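Local atomic coordinates of glycerophosphodiester phosphodiesterase (Thermotoga maritima, PDB entry 1O1Z), a protein that belongs to the glycerophosphodiester phosphodiesterase family, whose members share a TIM-barrel fold, and is modelled here as a single chain with a bound sodium ion. Residues 47-52 against 73-78; 105-110 against 128-133; 145-150 against 171-176. All blocks are in the same frame, centred on the assembly; numbering follows the deposited sequence. Where two conformers were deposited one is given.

The three contacts move from the margin of the TIM barrel to its wall. Contact 1 is partly buried, its centre about 18 Å from the centre of the chain, and ties the end of strand 43-50 and the residues just after it to a loop through one backbone bond, CH···O contacts and charged groups bridged by water. Contacts 2 and 3 are buried pairings of parallel strands, with mainly apolar packing on the helix side and polar side chains such as Asn107, Ser132 and His176 on the inner face. They adjoin: strand 129-133 pairs with strand 148-151. Contact 1 reaches the same sheet, because strand 43-50 pairs with strand 105-110; contacts 1 and 3 do not touch.

Contact 1: residues 47-52 against 73-78; sequences DVRLSK and KIRDAT
Arg49 reaches out from strand 43-50 to Arg75, and its NH1 stops 3.9 Å from Arg75 NH2. The two guanidinium planes stand 71° apart. This spacing is consistent with both nitrogens converging on Glu112, which forms a salt bridge to each, and a water accepts from the same two. Arginine suits both places, since each flat group has further N-H bonds to give: Arg49 NH2 also donates to the carbonyl of His60, and Arg75 NH1 meets Glu62. At Leu50 the main chain does the touching. Its O faces the CG2 branch of Ile74 at 3.5 Å and takes a CH···O contact from Arg75 CA at 3.4 Å, while the leucine side chain leads away. Ser51 lies against the short 3-10 segment 74-76: its CA approaches Ile74 O at 3.5 Å, and its CB rests 3.5 Å from Ala77 O. A small residue fits this tight spot, and OG points away from the 73-78 segment and bonds to Asp53 OD1 and Lys55 N. Lys52 makes the direct hydrogen bond of the contact, from its N to Ala77 O, 2.9 Å long and nearly straight at 170°, though the donor sits above the carbonyl plane. With CG anti to the backbone N (chi1 -179°) and the chain extended beyond it, the lysine passes CD over Asp76 O at 3.5 Å, and NZ reaches that same carbonyl through a water. Just beyond, Thr78 caps the start of helix 79-85. The loop is therefore held to the end of the strand and the turn that follows it chiefly through main-chain carbonyls, while at the margin one carboxylate oxygen, Glu112 OE2, and one water draw the two guanidinium groups together and probably fix their orientation.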
# COMPACT_ATOMS: atom_id res chain seq x y z
N ASP A 47 -6.24 -0.17 1.00
CA ASP A 47 -6.50 1.03 1.75
C ASP A 47 -7.54 0.76 2.82
O ASP A 47 -8.55 0.14 2.50
CB ASP A 47 -7.08 2.08 0.82
CG ASP A 47 -6.21 2.27 -0.39
OD1 ASP A 47 -6.58 1.86 -1.53
OD2 ASP A 47 -5.06 2.73 -0.24
N VAL A 48 -7.31 1.22 4.05
CA VAL A 48 -8.23 0.97 5.15
C VAL A 48 -8.76 2.22 5.83
O VAL A 48 -8.05 3.23 5.99
CB VAL A 48 -7.65 0.01 6.23
CG1 VAL A 48 -7.41 -1.36 5.64
CG2 VAL A 48 -6.40 0.55 6.90
N ARG A 49 -10.03 2.10 6.25
CA ARG A 49 -10.79 3.15 6.90
C ARG A 49 -11.74 2.51 7.92
O ARG A 49 -11.88 1.28 7.96
CB ARG A 49 -11.65 3.89 5.88
CG ARG A 49 -10.85 4.67 4.86
CD ARG A 49 -11.74 5.43 3.91
NE ARG A 49 -10.95 6.27 3.04
CZ ARG A 49 -10.52 7.48 3.31
NH1 ARG A 49 -10.80 8.09 4.46
NH2 ARG A 49 -9.80 8.14 2.39
N LEU A 50 -12.40 3.33 8.71
CA LEU A 50 -13.41 2.82 9.64
C LEU A 50 -14.83 3.04 9.19
O LEU A 50 -15.21 4.10 8.67
CB LEU A 50 -13.32 3.50 11.00
CG LEU A 50 -12.13 3.25 11.85
CD1 LEU A 50 -12.37 3.92 13.22
CD2 LEU A 50 -11.81 1.77 12.01
N SER A 51 -15.64 2.00 9.44
CA SER A 51 -17.08 2.09 9.32
C SER A 51 -17.66 2.76 10.55
O SER A 51 -16.96 3.04 11.54
CB SER A 51 -17.67 0.68 9.19
OG SER A 51 -17.44 -0.03 10.41
N LYS A 52 -18.97 3.01 10.49
CA LYS A 52 -19.67 3.66 11.60
C LYS A 52 -19.55 2.86 12.88
O LYS A 52 -19.47 3.46 13.98
CB LYS A 52 -21.13 3.88 11.27
CG LYS A 52 -21.87 4.60 12.41
CD LYS A 52 -23.09 5.33 11.93
CE LYS A 52 -23.77 6.08 13.06
NZ LYS A 52 -25.17 6.46 12.71
N LYS A 73 -20.86 8.17 3.00
CA LYS A 73 -19.54 8.05 3.57
C LYS A 73 -19.37 6.72 4.30
O LYS A 73 -20.26 6.26 4.99
CB LYS A 73 -19.23 9.17 4.56
CG LYS A 73 -19.09 10.53 3.93
CD LYS A 73 -18.85 11.57 5.01
CE LYS A 73 -18.69 12.95 4.42
NZ LYS A 73 -17.38 13.09 3.74
N ILE A 74 -18.20 6.13 4.17
CA ILE A 74 -17.86 4.88 4.85
C ILE A 74 -18.13 4.99 6.36
O ILE A 74 -18.69 4.07 6.98
CB ILE A 74 -16.37 4.50 4.58
CG1 ILE A 74 -16.08 4.31 3.07
CG2 ILE A 74 -15.95 3.28 5.38
CD1 ILE A 74 -16.91 3.30 2.41
N ARG A 75 -17.75 6.11 6.97
CA ARG A 75 -17.87 6.23 8.42
C ARG A 75 -19.31 6.49 8.90
O ARG A 75 -19.56 6.50 10.10
CB ARG A 75 -16.93 7.28 8.98
CG ARG A 75 -17.24 8.72 8.61
CD ARG A 75 -16.22 9.71 9.20
NE ARG A 75 -14.93 9.51 8.55
CZ ARG A 75 -14.51 10.16 7.45
NH1 ARG A 75 -15.25 11.08 6.88
NH2 ARG A 75 -13.33 9.84 6.92
N ASP A 76 -20.22 6.70 7.96
CA ASP A 76 -21.61 6.99 8.24
C ASP A 76 -22.48 5.73 8.16
O ASP A 76 -23.67 5.79 8.46
CB ASP A 76 -22.14 8.04 7.25
CG ASP A 76 -21.68 9.46 7.56
OD1 ASP A 76 -21.08 9.73 8.62
OD2 ASP A 76 -21.92 10.39 6.77
N ALA A 77 -21.90 4.62 7.72
CA ALA A 77 -22.63 3.37 7.54
C ALA A 77 -21.92 2.24 8.27
O ALA A 77 -20.69 2.21 8.34
CB ALA A 77 -22.74 3.04 6.07
N THR A 78 -22.70 1.28 8.78
CA THR A 78 -22.11 0.08 9.34
C THR A 78 -21.56 -0.83 8.23
O THR A 78 -21.92 -0.71 7.05
CB THR A 78 -23.15 -0.72 10.15
OG1 THR A 78 -24.17 -1.18 9.25
CG2 THR A 78 -23.83 0.16 11.20
O HOH W 1 -11.39 11.08 4.88
O HOH W 2 -24.80 7.72 10.13

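Contact 2: residues 105-110 against 128-133; sequences IINIEI and NLIFSS
Asn107 and Ile130 face each other across two parallel strands, 105-110 and 129-133, and the asparagine side chain adds its own bonds to the backbone ladder. Its CB lies 4.0 Å from Ile130 O. CG stands anti to the backbone N (chi1 171°), which carries the amide over toward the partner strand. There ND2 gives both its hydrogens: one to Ile130 O at 3.0 Å, lying in the amide plane, and one to Ser132 OG, also at 3.0 Å. At the other tip, OD1 accepts from a water that bonds to Ser132 OG as well, so the amide is fixed in rotation. Ile130 O is doubly gripped, taking Ile108 N nearly along the C=O axis at 2.8 Å and ND2 from above the carbonyl plane. An asparagine suits this buried place because one amide supplies both the two N-H donors and the acceptor used here. The ladder continues with Ile106 and Ile110 donating to Asn128 O and Ser132 O, and with Ile130 and Ser132 donating back to Ile106 O and Ile108 O. On the opposite face the residues are apolar: Leu129 CD2 packs on Ile106 CB at 3.7 Å. Ile108 lies alongside Phe131, and Ile108 CD1 is 3.8 Å from Phe131 CE1. Helix 116-123 covers this face, with Val119 and Ser123 against Phe131. The sodium ion bound at Ser123 and Arg126 lies about 4 Å from the side chain of Leu129. Asn107, Ile130 and Ser132 instead meet His176 of strand 174-178 inside the barrel, while strand 43-50 flanks strand 105-110.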
# COMPACT_ATOMS: atom_id res chain seq x y z
N ILE A 105 2.42 -10.88 0.82
CA ILE A 105 2.53 -9.60 1.50
C ILE A 105 1.24 -8.83 1.38
O ILE A 105 0.65 -8.76 0.27
CB ILE A 105 3.69 -8.79 0.88
CG1 ILE A 105 5.01 -9.54 1.09
CG2 ILE A 105 3.72 -7.34 1.34
CD1 ILE A 105 6.15 -9.01 0.25
N ILE A 106 0.82 -8.20 2.46
CA ILE A 106 -0.25 -7.22 2.38
C ILE A 106 0.28 -5.87 2.88
O ILE A 106 0.68 -5.75 4.04
CB ILE A 106 -1.50 -7.62 3.17
CG1 ILE A 106 -2.05 -8.96 2.68
CG2 ILE A 106 -2.58 -6.58 3.01
CD1 ILE A 106 -3.18 -9.50 3.57
N ASN A 107 0.31 -4.90 2.00
CA ASN A 107 0.69 -3.54 2.31
C ASN A 107 -0.60 -2.79 2.61
O ASN A 107 -1.39 -2.55 1.72
CB ASN A 107 1.45 -2.92 1.14
CG ASN A 107 1.69 -1.46 1.28
OD1 ASN A 107 1.84 -0.78 0.26
ND2 ASN A 107 1.76 -0.95 2.51
N ILE A 108 -0.81 -2.50 3.89
CA ILE A 108 -2.00 -1.80 4.35
C ILE A 108 -1.72 -0.32 4.45
O ILE A 108 -0.95 0.09 5.30
CB ILE A 108 -2.41 -2.35 5.74
CG1 ILE A 108 -2.67 -3.86 5.70
CG2 ILE A 108 -3.62 -1.63 6.30
CD1 ILE A 108 -2.75 -4.51 7.06
N GLU A 109 -2.35 0.48 3.59
CA GLU A 109 -2.25 1.92 3.67
C GLU A 109 -3.33 2.42 4.61
O GLU A 109 -4.52 2.25 4.36
CB GLU A 109 -2.33 2.62 2.31
CG GLU A 109 -2.20 4.13 2.50
CD GLU A 109 -2.33 4.99 1.26
OE1 GLU A 109 -2.29 4.47 0.13
OE2 GLU A 109 -2.50 6.22 1.46
N ILE A 110 -2.90 3.08 5.67
CA ILE A 110 -3.81 3.64 6.65
C ILE A 110 -4.28 4.98 6.13
O ILE A 110 -3.49 5.93 6.00
CB ILE A 110 -3.10 3.86 7.99
CG1 ILE A 110 -2.32 2.64 8.44
CG2 ILE A 110 -4.15 4.33 9.01
CD1 ILE A 110 -3.16 1.56 8.89
N ASN A 128 3.77 -10.90 7.55
CA ASN A 128 3.95 -10.36 6.19
C ASN A 128 3.05 -9.16 5.89
O ASN A 128 2.50 -9.04 4.80
CB ASN A 128 3.84 -11.46 5.13
CG ASN A 128 5.12 -12.24 5.01
OD1 ASN A 128 6.22 -11.64 4.97
ND2 ASN A 128 5.01 -13.55 4.89
N LEU A 129 2.97 -8.24 6.83
CA LEU A 129 2.28 -6.98 6.66
C LEU A 129 3.27 -5.84 6.60
O LEU A 129 4.31 -5.85 7.30
CB LEU A 129 1.34 -6.73 7.83
CG LEU A 129 0.30 -7.79 8.02
CD1 LEU A 129 -0.55 -7.46 9.22
CD2 LEU A 129 -0.58 -7.99 6.77
N ILE A 130 2.97 -4.86 5.76
CA ILE A 130 3.66 -3.58 5.73
C ILE A 130 2.61 -2.50 5.89
O ILE A 130 1.67 -2.44 5.11
CB ILE A 130 4.41 -3.35 4.40
CG1 ILE A 130 5.44 -4.42 4.13
CG2 ILE A 130 5.09 -1.97 4.43
CD1 ILE A 130 5.92 -4.44 2.66
N PHE A 131 2.73 -1.66 6.92
CA PHE A 131 1.81 -0.54 7.15
C PHE A 131 2.40 0.69 6.52
O PHE A 131 3.56 1.01 6.77
CB PHE A 131 1.60 -0.30 8.65
CG PHE A 131 1.11 -1.53 9.36
CD1 PHE A 131 -0.23 -1.92 9.24
CD2 PHE A 131 1.99 -2.35 10.06
CE1 PHE A 131 -0.67 -3.09 9.89
CE2 PHE A 131 1.53 -3.51 10.68
CZ PHE A 131 0.17 -3.86 10.57
N SER A 132 1.62 1.42 5.74
CA SER A 132 2.12 2.63 5.15
C SER A 132 1.09 3.74 5.32
O SER A 132 -0.09 3.51 5.61
CB SER A 132 2.48 2.45 3.68
OG SER A 132 1.36 1.99 2.93
N SER A 133 1.58 4.96 5.16
CA SER A 133 0.74 6.14 5.29
C SER A 133 1.52 7.35 4.81
O SER A 133 2.75 7.40 4.91
CB SER A 133 0.30 6.36 6.74
OG SER A 133 -0.57 7.49 6.86
O HOH W 3 1.90 1.92 0.20
O HOH W 4 -2.13 7.45 3.87
O HOH W 5 -2.83 7.63 8.03

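Contact 3: residues 145-150 against 171-176; sequences GTKYGY and RPYSLH
Strands 148-150 and 174-176 run parallel but strongly twisted, their axes 4.4 Å apart at closest and 40° from each other in direction. Three backbone bonds zip them together: Ser174 N to Tyr148 O, Tyr150 N to Ser174 O, and His176 N to Tyr150 O, the last the shortest at 2.8 Å. Ahead of them, a water links Thr146 O with the N atoms of Tyr148 and Tyr173. Gly149, without a side chain, lets Ser174 OG approach its CA to 3.2 Å and His176 NE2 lie close beside it. Those two polar atoms hydrogen-bond to each other at 2.8 Å, which orients the imidazole. On the same side Lys147 lays its aliphatic chain over the ring of Tyr173, with CD 3.6 Å from the ring centroid in a CH-pi contact; the chain bends near its end (chi3 -54°, chi4 -75°), and NZ donates to Leu129 O. The other face is built by tyrosines that offer flat carbon surfaces yet end in polar groups. Pro172 CB sits over the face of the Tyr150 ring, 4.2 Å from its centroid, and 3.9 Å from Tyr148 CE1. Leu175 CD2 packs 3.7 Å from Tyr150 CD2, and the Tyr150 hydroxyl bonds to Asp140. With helix 160-170 joining the strands and touching Tyr148 and Tyr150, this is a classic beta-alpha-beta unit, the repeating element of a TIM barrel.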
# COMPACT_ATOMS: atom_id res chain seq x y z
N GLY A 145 7.86 -1.21 16.15
CA GLY A 145 7.76 -2.66 16.31
C GLY A 145 6.97 -3.40 15.26
O GLY A 145 6.70 -4.60 15.39
N THR A 146 6.60 -2.71 14.19
CA THR A 146 6.00 -3.29 12.99
C THR A 146 6.83 -2.82 11.80
O THR A 146 7.63 -1.87 11.93
CB THR A 146 4.54 -2.83 12.76
OG1 THR A 146 4.50 -1.46 12.29
CG2 THR A 146 3.69 -2.91 14.01
N LYS A 147 6.63 -3.45 10.64
CA LYS A 147 7.20 -2.98 9.38
C LYS A 147 6.35 -1.86 8.85
O LYS A 147 5.16 -2.07 8.55
CB LYS A 147 7.23 -4.07 8.32
CG LYS A 147 8.02 -5.25 8.68
CD LYS A 147 8.54 -6.03 7.47
CE LYS A 147 7.52 -6.45 6.52
NZ LYS A 147 6.69 -7.58 6.97
N TYR A 148 6.91 -0.68 8.72
CA TYR A 148 6.20 0.40 8.11
C TYR A 148 7.01 1.10 7.09
O TYR A 148 8.25 1.05 7.10
CB TYR A 148 5.62 1.36 9.12
CG TYR A 148 6.56 2.16 9.97
CD1 TYR A 148 7.18 3.32 9.49
CD2 TYR A 148 6.71 1.86 11.31
CE1 TYR A 148 7.99 4.11 10.33
CE2 TYR A 148 7.47 2.66 12.16
CZ TYR A 148 8.11 3.79 11.65
OH TYR A 148 8.85 4.55 12.52
N GLY A 149 6.25 1.73 6.19
CA GLY A 149 6.80 2.42 5.08
C GLY A 149 6.21 3.80 4.96
O GLY A 149 4.99 4.01 5.01
N TYR A 150 7.09 4.77 4.79
CA TYR A 150 6.65 6.13 4.56
C TYR A 150 6.19 6.27 3.12
O TYR A 150 6.95 6.00 2.21
CB TYR A 150 7.82 7.08 4.75
CG TYR A 150 8.39 7.23 6.15
CD1 TYR A 150 7.61 7.02 7.30
CD2 TYR A 150 9.69 7.67 6.31
CE1 TYR A 150 8.15 7.28 8.57
CE2 TYR A 150 10.22 7.90 7.55
CZ TYR A 150 9.46 7.67 8.67
OH TYR A 150 10.02 7.90 9.92
N ARG A 171 14.26 4.77 11.25
CA ARG A 171 14.48 3.49 10.60
C ARG A 171 13.19 2.81 10.16
O ARG A 171 12.85 1.70 10.61
CB ARG A 171 15.29 2.57 11.53
CG ARG A 171 16.50 3.25 12.20
CD ARG A 171 16.22 3.83 13.60
NE ARG A 171 15.68 2.82 14.52
CZ ARG A 171 14.91 3.04 15.57
NH1 ARG A 171 14.51 2.01 16.30
NH2 ARG A 171 14.53 4.27 15.91
N PRO A 172 12.46 3.44 9.24
CA PRO A 172 11.34 2.74 8.61
C PRO A 172 11.86 1.51 7.89
O PRO A 172 12.99 1.47 7.38
CB PRO A 172 10.79 3.76 7.61
CG PRO A 172 11.98 4.58 7.26
CD PRO A 172 12.72 4.73 8.58
N TYR A 173 11.03 0.47 7.79
CA TYR A 173 11.36 -0.68 6.99
C TYR A 173 11.51 -0.32 5.52
O TYR A 173 12.38 -0.82 4.84
CB TYR A 173 10.25 -1.74 7.14
CG TYR A 173 10.33 -2.88 6.19
CD1 TYR A 173 11.30 -3.87 6.33
CD2 TYR A 173 9.44 -2.97 5.12
CE1 TYR A 173 11.37 -4.92 5.44
CE2 TYR A 173 9.49 -4.02 4.24
CZ TYR A 173 10.47 -4.98 4.38
OH TYR A 173 10.53 -6.05 3.49
N SER A 174 10.60 0.52 5.03
CA SER A 174 10.52 0.81 3.60
C SER A 174 10.18 2.28 3.34
O SER A 174 9.69 3.01 4.23
CB SER A 174 9.48 -0.09 2.95
OG SER A 174 8.22 0.01 3.60
N LEU A 175 10.48 2.69 2.12
CA LEU A 175 10.08 3.99 1.60
C LEU A 175 9.32 3.74 0.32
O LEU A 175 9.77 2.99 -0.53
CB LEU A 175 11.29 4.85 1.31
CG LEU A 175 12.17 5.15 2.52
CD1 LEU A 175 13.46 5.84 2.10
CD2 LEU A 175 11.43 6.01 3.54
N HIS A 176 8.14 4.36 0.21
CA HIS A 176 7.24 4.14 -0.91
C HIS A 176 7.19 5.44 -1.67
O HIS A 176 6.53 6.39 -1.25
CB HIS A 176 5.86 3.74 -0.38
CG HIS A 176 5.85 2.47 0.41
ND1 HIS A 176 4.74 1.66 0.49
CD2 HIS A 176 6.81 1.86 1.16
CE1 HIS A 176 5.01 0.61 1.26
NE2 HIS A 176 6.26 0.71 1.68
O HOH W 6 9.40 -0.20 10.38